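Local coordinates for protein tyrosine--tRNA ligase, mitochondrial (Emericella nidulans, PDB 5IHX) that probably attaches L-tyrosine to mitochondrial tRNA(Tyr) at the expense of ATP, releasing AMP and diphosphate, at residues A[152-157]-A[360-365]; A[34-39]-A[56-61]. One frame throughout, in Å; residues are numbered along the deposited sequence.

Contact 1: residues A[152-157]-A[360-365]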
loop_
_atom_site.group_PDB
_atom_site.type_symbol
_atom_site.label_atom_id
_atom_site.label_comp_id
_atom_site.label_asym_id
_atom_site.label_seq_id
_atom_site.Cartn_x
_atom_site.Cartn_y
_atom_site.Cartn_z
ATOM N N GLU A 152 0.503 -28.516 -32.366
ATOM C CA GLU A 152 0.785 -28.917 -33.742
ATOM C C GLU A 152 0.607 -30.422 -33.924
ATOM O O GLU A 152 0.034 -30.868 -34.919
ATOM C CB GLU A 152 2.205 -28.498 -34.140
ATOM C CG GLU A 152 2.641 -28.938 -35.537
ATOM C CD GLU A 152 1.934 -28.185 -36.648
ATOM O OE1 GLU A 152 1.330 -27.126 -36.369
ATOM O OE2 GLU A 152 1.987 -28.653 -37.805
ATOM N N LYS A 153 1.114 -31.201 -32.973
ATOM C CA LYS A 153 1.004 -32.655 -33.042
ATOM C C LYS A 153 -0.450 -33.096 -33.186
ATOM O O LYS A 153 -0.742 -34.065 -33.881
ATOM C CB LYS A 153 1.620 -33.309 -31.798
ATOM C CG LYS A 153 1.108 -34.728 -31.535
ATOM C CD LYS A 153 1.795 -35.399 -30.359
ATOM C CE LYS A 153 1.180 -36.768 -30.099
ATOM N NZ LYS A 153 1.847 -37.507 -28.997
ATOM N N HIS A 154 -1.355 -32.380 -32.525
ATOM C CA HIS A 154 -2.758 -32.780 -32.471
ATOM C C HIS A 154 -3.638 -32.012 -33.458
ATOM O O HIS A 154 -4.859 -31.966 -33.310
ATOM C CB HIS A 154 -3.279 -32.619 -31.041
ATOM C CG HIS A 154 -2.757 -33.660 -30.101
ATOM N ND1 HIS A 154 -3.241 -34.950 -30.077
ATOM C CD2 HIS A 154 -1.774 -33.612 -29.169
ATOM C CE1 HIS A 154 -2.591 -35.648 -29.165
ATOM N NE2 HIS A 154 -1.695 -34.858 -28.597
ATOM N N GLY A 155 -3.011 -31.411 -34.466
ATOM C CA GLY A 155 -3.742 -30.840 -35.584
ATOM C C GLY A 155 -4.088 -29.366 -35.471
ATOM O O GLY A 155 -4.772 -28.827 -36.342
ATOM N N TYR A 156 -3.625 -28.712 -34.411
ATOM C CA TYR A 156 -3.869 -27.283 -34.243
ATOM C C TYR A 156 -2.714 -26.501 -34.854
ATOM O O TYR A 156 -1.626 -26.428 -34.282
ATOM C CB TYR A 156 -4.042 -26.930 -32.763
ATOM C CG TYR A 156 -5.154 -27.707 -32.098
ATOM C CD1 TYR A 156 -6.462 -27.243 -32.113
ATOM C CD2 TYR A 156 -4.897 -28.917 -31.468
ATOM C CE1 TYR A 156 -7.482 -27.960 -31.512
ATOM C CE2 TYR A 156 -5.906 -29.638 -30.866
ATOM C CZ TYR A 156 -7.196 -29.158 -30.892
ATOM O OH TYR A 156 -8.200 -29.884 -30.294
ATOM N N LYS A 157 -2.965 -25.923 -36.024
ATOM C CA LYS A 157 -1.941 -25.200 -36.770
ATOM C C LYS A 157 -2.002 -23.717 -36.440
ATOM O O LYS A 157 -3.057 -23.091 -36.550
ATOM C CB LYS A 157 -2.118 -25.416 -38.275
ATOM N N ALA A 360 0.771 -40.677 -19.385
ATOM C CA ALA A 360 2.153 -40.365 -19.048
ATOM C C ALA A 360 2.930 -39.912 -20.278
ATOM O O ALA A 360 3.695 -38.952 -20.220
ATOM C CB ALA A 360 2.826 -41.573 -18.413
ATOM N N TYR A 361 2.727 -40.607 -21.392
ATOM C CA TYR A 361 3.443 -40.293 -22.619
ATOM C C TYR A 361 3.103 -38.891 -23.106
ATOM O O TYR A 361 3.994 -38.093 -23.399
ATOM C CB TYR A 361 3.123 -41.316 -23.712
ATOM C CG TYR A 361 3.884 -41.074 -24.998
ATOM C CD1 TYR A 361 5.086 -41.719 -25.249
ATOM C CD2 TYR A 361 3.404 -40.189 -25.956
ATOM C CE1 TYR A 361 5.787 -41.496 -26.420
ATOM C CE2 TYR A 361 4.095 -39.958 -27.126
ATOM C CZ TYR A 361 5.286 -40.613 -27.354
ATOM O OH TYR A 361 5.977 -40.383 -28.521
ATOM N N GLU A 362 1.809 -38.603 -23.194
ATOM C CA GLU A 362 1.344 -37.314 -23.689
ATOM C C GLU A 362 1.896 -36.153 -22.873
ATOM O O GLU A 362 2.380 -35.170 -23.434
ATOM C CB GLU A 362 -0.184 -37.263 -23.690
ATOM C CG GLU A 362 -0.826 -38.073 -24.804
ATOM C CD GLU A 362 -0.506 -37.520 -26.181
ATOM O OE1 GLU A 362 -0.217 -38.324 -27.092
ATOM O OE2 GLU A 362 -0.548 -36.281 -26.352
ATOM N N PHE A 363 1.833 -36.265 -21.551
ATOM C CA PHE A 363 2.241 -35.156 -20.704
ATOM C C PHE A 363 3.753 -34.974 -20.726
ATOM O O PHE A 363 4.244 -33.846 -20.686
ATOM C CB PHE A 363 1.763 -35.352 -19.266
ATOM C CG PHE A 363 1.967 -34.141 -18.406
ATOM C CD1 PHE A 363 1.092 -33.072 -18.479
ATOM C CD2 PHE A 363 3.046 -34.059 -17.543
ATOM C CE1 PHE A 363 1.281 -31.950 -17.697
ATOM C CE2 PHE A 363 3.240 -32.941 -16.761
ATOM C CZ PHE A 363 2.357 -31.886 -16.838
ATOM N N VAL A 364 4.492 -36.076 -20.790
ATOM C CA VAL A 364 5.945 -35.988 -20.888
ATOM C C VAL A 364 6.326 -35.354 -22.223
ATOM O O VAL A 364 7.254 -34.553 -22.287
ATOM C CB VAL A 364 6.620 -37.366 -20.730
ATOM C CG1 VAL A 364 8.086 -37.316 -21.172
ATOM C CG2 VAL A 364 6.534 -37.832 -19.288
ATOM N N GLU A 365 5.610 -35.705 -23.287
ATOM C CA GLU A 365 5.882 -35.105 -24.588
ATOM C C GLU A 365 5.616 -33.605 -24.551
ATOM O O GLU A 365 6.404 -32.820 -25.080
ATOM C CB GLU A 365 5.047 -35.753 -25.693
ATOM C CG GLU A 365 5.283 -35.107 -27.058
ATOM C CD GLU A 365 4.620 -35.854 -28.200
ATOM O OE1 GLU A 365 3.891 -36.833 -27.938
ATOM O OE2 GLU A 365 4.836 -35.459 -29.366
#
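The imidazole of H154 meets the carboxylate of E362 at its edge, with the two planes turned 63° apart; CG of K153 lies over one face of the same ring, toward the rim, and Y150 packs against it edge-to-face. H154 NE2 donates to E362 OE2 across 2.9 Å. The acceptor lies close to the imidazole plane, whereas the N-H reaches the syn side of OE2 from 33° above the carboxylate plane. Y150 OH also bonds to OE2. The other oxygen, E362 OE1, takes a salt bridge from K153 NZ at 2.9 Å. E365 OE1 is the third member of this salt-bridge network, modelled unusually close to K153 NZ. The lysine chain runs out straight beyond CG, and NZ stands at the edge of the Y361 ring, 3.8 Å from CE2; Y361 OH bonds to D374. The network ties the C-terminal end of helix 126-153, closed by a Schellman motif with G155 at C-prime, to one side of helix 354-368. E362 bends at chi2 (-65°), which presents OE1 to the lysine amine and OE2 to H154, while the extended E365 comes from the opposite direction, OE1 at NZ and OE2 beside K153 CD. Two acidic neighbours probably favour charged K153.

Contact 2: residues A[34-39]-A[56-61]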
loop_
_atom_site.group_PDB
_atom_site.type_symbol
_atom_site.label_atom_id
_atom_site.label_comp_id
_atom_site.label_asym_id
_atom_site.label_seq_id
_atom_site.Cartn_x
_atom_site.Cartn_y
_atom_site.Cartn_z
ATOM N N ARG A 34 -21.167 -26.411 -33.280
ATOM C CA ARG A 34 -19.835 -26.184 -32.733
ATOM C C ARG A 34 -19.913 -25.919 -31.234
ATOM O O ARG A 34 -20.938 -25.459 -30.733
ATOM C CB ARG A 34 -19.176 -25.006 -33.457
ATOM C CG ARG A 34 -17.766 -24.672 -33.011
ATOM C CD ARG A 34 -17.269 -23.416 -33.709
ATOM N NE ARG A 34 -17.204 -23.586 -35.158
ATOM C CZ ARG A 34 -16.163 -24.092 -35.813
ATOM N NH1 ARG A 34 -15.081 -24.491 -35.155
ATOM N NH2 ARG A 34 -16.204 -24.204 -37.133
ATOM N N LYS A 35 -18.837 -26.230 -30.517
ATOM C CA LYS A 35 -18.775 -25.958 -29.085
ATOM C C LYS A 35 -18.143 -24.599 -28.813
ATOM O O LYS A 35 -17.274 -24.146 -29.558
ATOM C CB LYS A 35 -17.985 -27.051 -28.362
ATOM C CG LYS A 35 -18.731 -28.365 -28.226
ATOM C CD LYS A 35 -17.928 -29.372 -27.418
ATOM N N SER A 36 -18.583 -23.953 -27.739
ATOM C CA SER A 36 -17.930 -22.744 -27.264
ATOM C C SER A 36 -16.709 -23.153 -26.455
ATOM O O SER A 36 -16.528 -24.332 -26.150
ATOM C CB SER A 36 -18.879 -21.899 -26.413
ATOM O OG SER A 36 -19.117 -22.515 -25.159
ATOM N N PHE A 37 -15.868 -22.185 -26.114
ATOM C CA PHE A 37 -14.678 -22.469 -25.328
ATOM C C PHE A 37 -15.055 -23.047 -23.967
ATOM O O PHE A 37 -14.370 -23.926 -23.449
ATOM C CB PHE A 37 -13.832 -21.205 -25.162
ATOM C CG PHE A 37 -12.508 -21.447 -24.502
ATOM C CD1 PHE A 37 -11.559 -22.256 -25.104
ATOM C CD2 PHE A 37 -12.204 -20.856 -23.287
ATOM C CE1 PHE A 37 -10.337 -22.483 -24.500
ATOM C CE2 PHE A 37 -10.984 -21.075 -22.681
ATOM C CZ PHE A 37 -10.048 -21.890 -23.290
ATOM N N VAL A 38 -16.154 -22.558 -23.398
ATOM C CA VAL A 38 -16.625 -23.040 -22.103
ATOM C C VAL A 38 -17.116 -24.481 -22.199
ATOM O O VAL A 38 -16.723 -25.334 -21.403
ATOM C CB VAL A 38 -17.757 -22.150 -21.544
ATOM C CG1 VAL A 38 -18.348 -22.752 -20.268
ATOM C CG2 VAL A 38 -17.243 -20.748 -21.279
ATOM N N GLU A 39 -17.999 -24.738 -23.161
ATOM C CA GLU A 39 -18.527 -26.080 -23.381
ATOM C C GLU A 39 -17.383 -27.058 -23.607
ATOM O O GLU A 39 -17.417 -28.196 -23.144
ATOM C CB GLU A 39 -19.487 -26.088 -24.572
ATOM C CG GLU A 39 -20.772 -25.307 -24.324
ATOM C CD GLU A 39 -21.611 -25.127 -25.576
ATOM O OE1 GLU A 39 -21.032 -25.032 -26.681
ATOM O OE2 GLU A 39 -22.853 -25.067 -25.454
ATOM N N LEU A 56 -23.213 -16.831 -18.451
ATOM C CA LEU A 56 -22.624 -15.583 -18.920
ATOM C C LEU A 56 -21.213 -15.827 -19.453
ATOM O O LEU A 56 -20.836 -15.284 -20.488
ATOM C CB LEU A 56 -22.595 -14.538 -17.804
ATOM C CG LEU A 56 -21.927 -13.209 -18.166
ATOM C CD1 LEU A 56 -22.557 -12.600 -19.414
ATOM C CD2 LEU A 56 -21.998 -12.236 -17.001
ATOM N N LEU A 57 -20.445 -16.651 -18.744
ATOM C CA LEU A 57 -19.097 -17.008 -19.180
ATOM C C LEU A 57 -19.157 -17.632 -20.566
ATOM O O LEU A 57 -18.388 -17.275 -21.459
ATOM C CB LEU A 57 -18.444 -17.975 -18.191
ATOM C CG LEU A 57 -16.968 -18.304 -18.439
ATOM C CD1 LEU A 57 -16.081 -17.100 -18.172
ATOM C CD2 LEU A 57 -16.535 -19.488 -17.591
ATOM N N HIS A 58 -20.081 -18.571 -20.731
ATOM C CA HIS A 58 -20.342 -19.184 -22.027
ATOM C C HIS A 58 -20.684 -18.142 -23.090
ATOM O O HIS A 58 -20.155 -18.196 -24.202
ATOM C CB HIS A 58 -21.458 -20.224 -21.896
ATOM C CG HIS A 58 -22.004 -20.698 -23.205
ATOM N ND1 HIS A 58 -21.381 -21.663 -23.968
ATOM C CD2 HIS A 58 -23.142 -20.375 -23.866
ATOM C CE1 HIS A 58 -22.095 -21.889 -25.058
ATOM N NE2 HIS A 58 -23.170 -21.121 -25.016
ATOM N N ARG A 59 -21.563 -17.199 -22.762
ATOM C CA ARG A 59 -21.946 -16.175 -23.733
ATOM C C ARG A 59 -20.755 -15.290 -24.101
ATOM O O ARG A 59 -20.576 -14.938 -25.265
ATOM C CB ARG A 59 -23.082 -15.289 -23.216
ATOM C CG ARG A 59 -24.477 -15.831 -23.496
ATOM C CD ARG A 59 -25.529 -14.725 -23.478
ATOM N NE ARG A 59 -25.722 -14.109 -22.166
ATOM C CZ ARG A 59 -25.890 -12.801 -21.969
ATOM N NH1 ARG A 59 -25.896 -11.952 -22.993
ATOM N NH2 ARG A 59 -26.058 -12.333 -20.740
ATOM N N VAL A 60 -19.953 -14.924 -23.105
ATOM C CA VAL A 60 -18.791 -14.068 -23.342
ATOM C C VAL A 60 -17.841 -14.699 -24.358
ATOM O O VAL A 60 -17.425 -14.047 -25.316
ATOM C CB VAL A 60 -18.022 -13.777 -22.026
ATOM C CG1 VAL A 60 -16.647 -13.166 -22.313
ATOM C CG2 VAL A 60 -18.823 -12.849 -21.132
ATOM N N PHE A 61 -17.506 -15.969 -24.150
ATOM C CA PHE A 61 -16.572 -16.661 -25.032
ATOM C C PHE A 61 -17.186 -16.957 -26.394
ATOM O O PHE A 61 -16.478 -17.024 -27.397
ATOM C CB PHE A 61 -16.085 -17.957 -24.385
ATOM C CG PHE A 61 -14.935 -17.763 -23.439
ATOM C CD1 PHE A 61 -13.672 -17.465 -23.924
ATOM C CD2 PHE A 61 -15.113 -17.877 -22.072
ATOM C CE1 PHE A 61 -12.608 -17.283 -23.063
ATOM C CE2 PHE A 61 -14.049 -17.699 -21.203
ATOM C CZ PHE A 61 -12.796 -17.402 -21.699
HETATM O O HOH W 1 -16.082 -19.842 -27.921
#
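F37 sets its CD2 over one face of the F61 ring, 3.6 Å from F61 CE1 and toward the rim. The ring planes stand 48° apart, an oblique aromatic pair with centroids 5.0 Å from each other. F37 CG lies opposite its backbone N, whereas the F61 ring swings beside its own N, and these choices bring the rings together; W96 adds an edge-to-face partner for F37. Next along the helix, V38 CG2 packs 3.6 Å from H58 CA, and also touches L57 CG and F61 CD2, all on helix 54-63. S36 is the N-cap of helix 37-44 and forms a capping box with E39: E39 N gives a nearly straight bond to S36 OG, and S36 N returns one to E39 OE1, met on its anti side. The serine chi1 of 71° holds OG over the helix start, where H58 ND1 approaches to 2.7 Å, a weak, bent bond at 121°. E39 OE2 lies 3.3 Å from H58 CE1, the carboxylate oblique to the imidazole. A water links F37 N to F61 O, joining the first turn of helix 37-44 to helix 54-63. At the helix start the amides of S36, F37 and E39 thus all have acceptors beside a buried apolar patch, and the nearby carboxylate of E39 could favour a protonated H58.

Overall arrangement
Contact 2 packs helices 37-44 and 54-63 near one edge of a mainly parallel sheet of the Rossmann type (HUP clan), with L57 touching strand 277-280. Contact 1 brings the late helix 354-368, in the helical region after the sheet, against the end of helix 126-153. Their centres lie 24 Å apart, with nearest atoms about 9 Å from each other and no touch between them. Along the chain they follow in series, contact 2 closing before contact 1 opens. Helix 84-95 touches the contact 1 segments (V95 on Y156, M84 on F363), and W96, just past its end, meets F37 of contact 2. Neither contact lines the pocket of the bound tyrosine, which includes Y69, D73 and Y217.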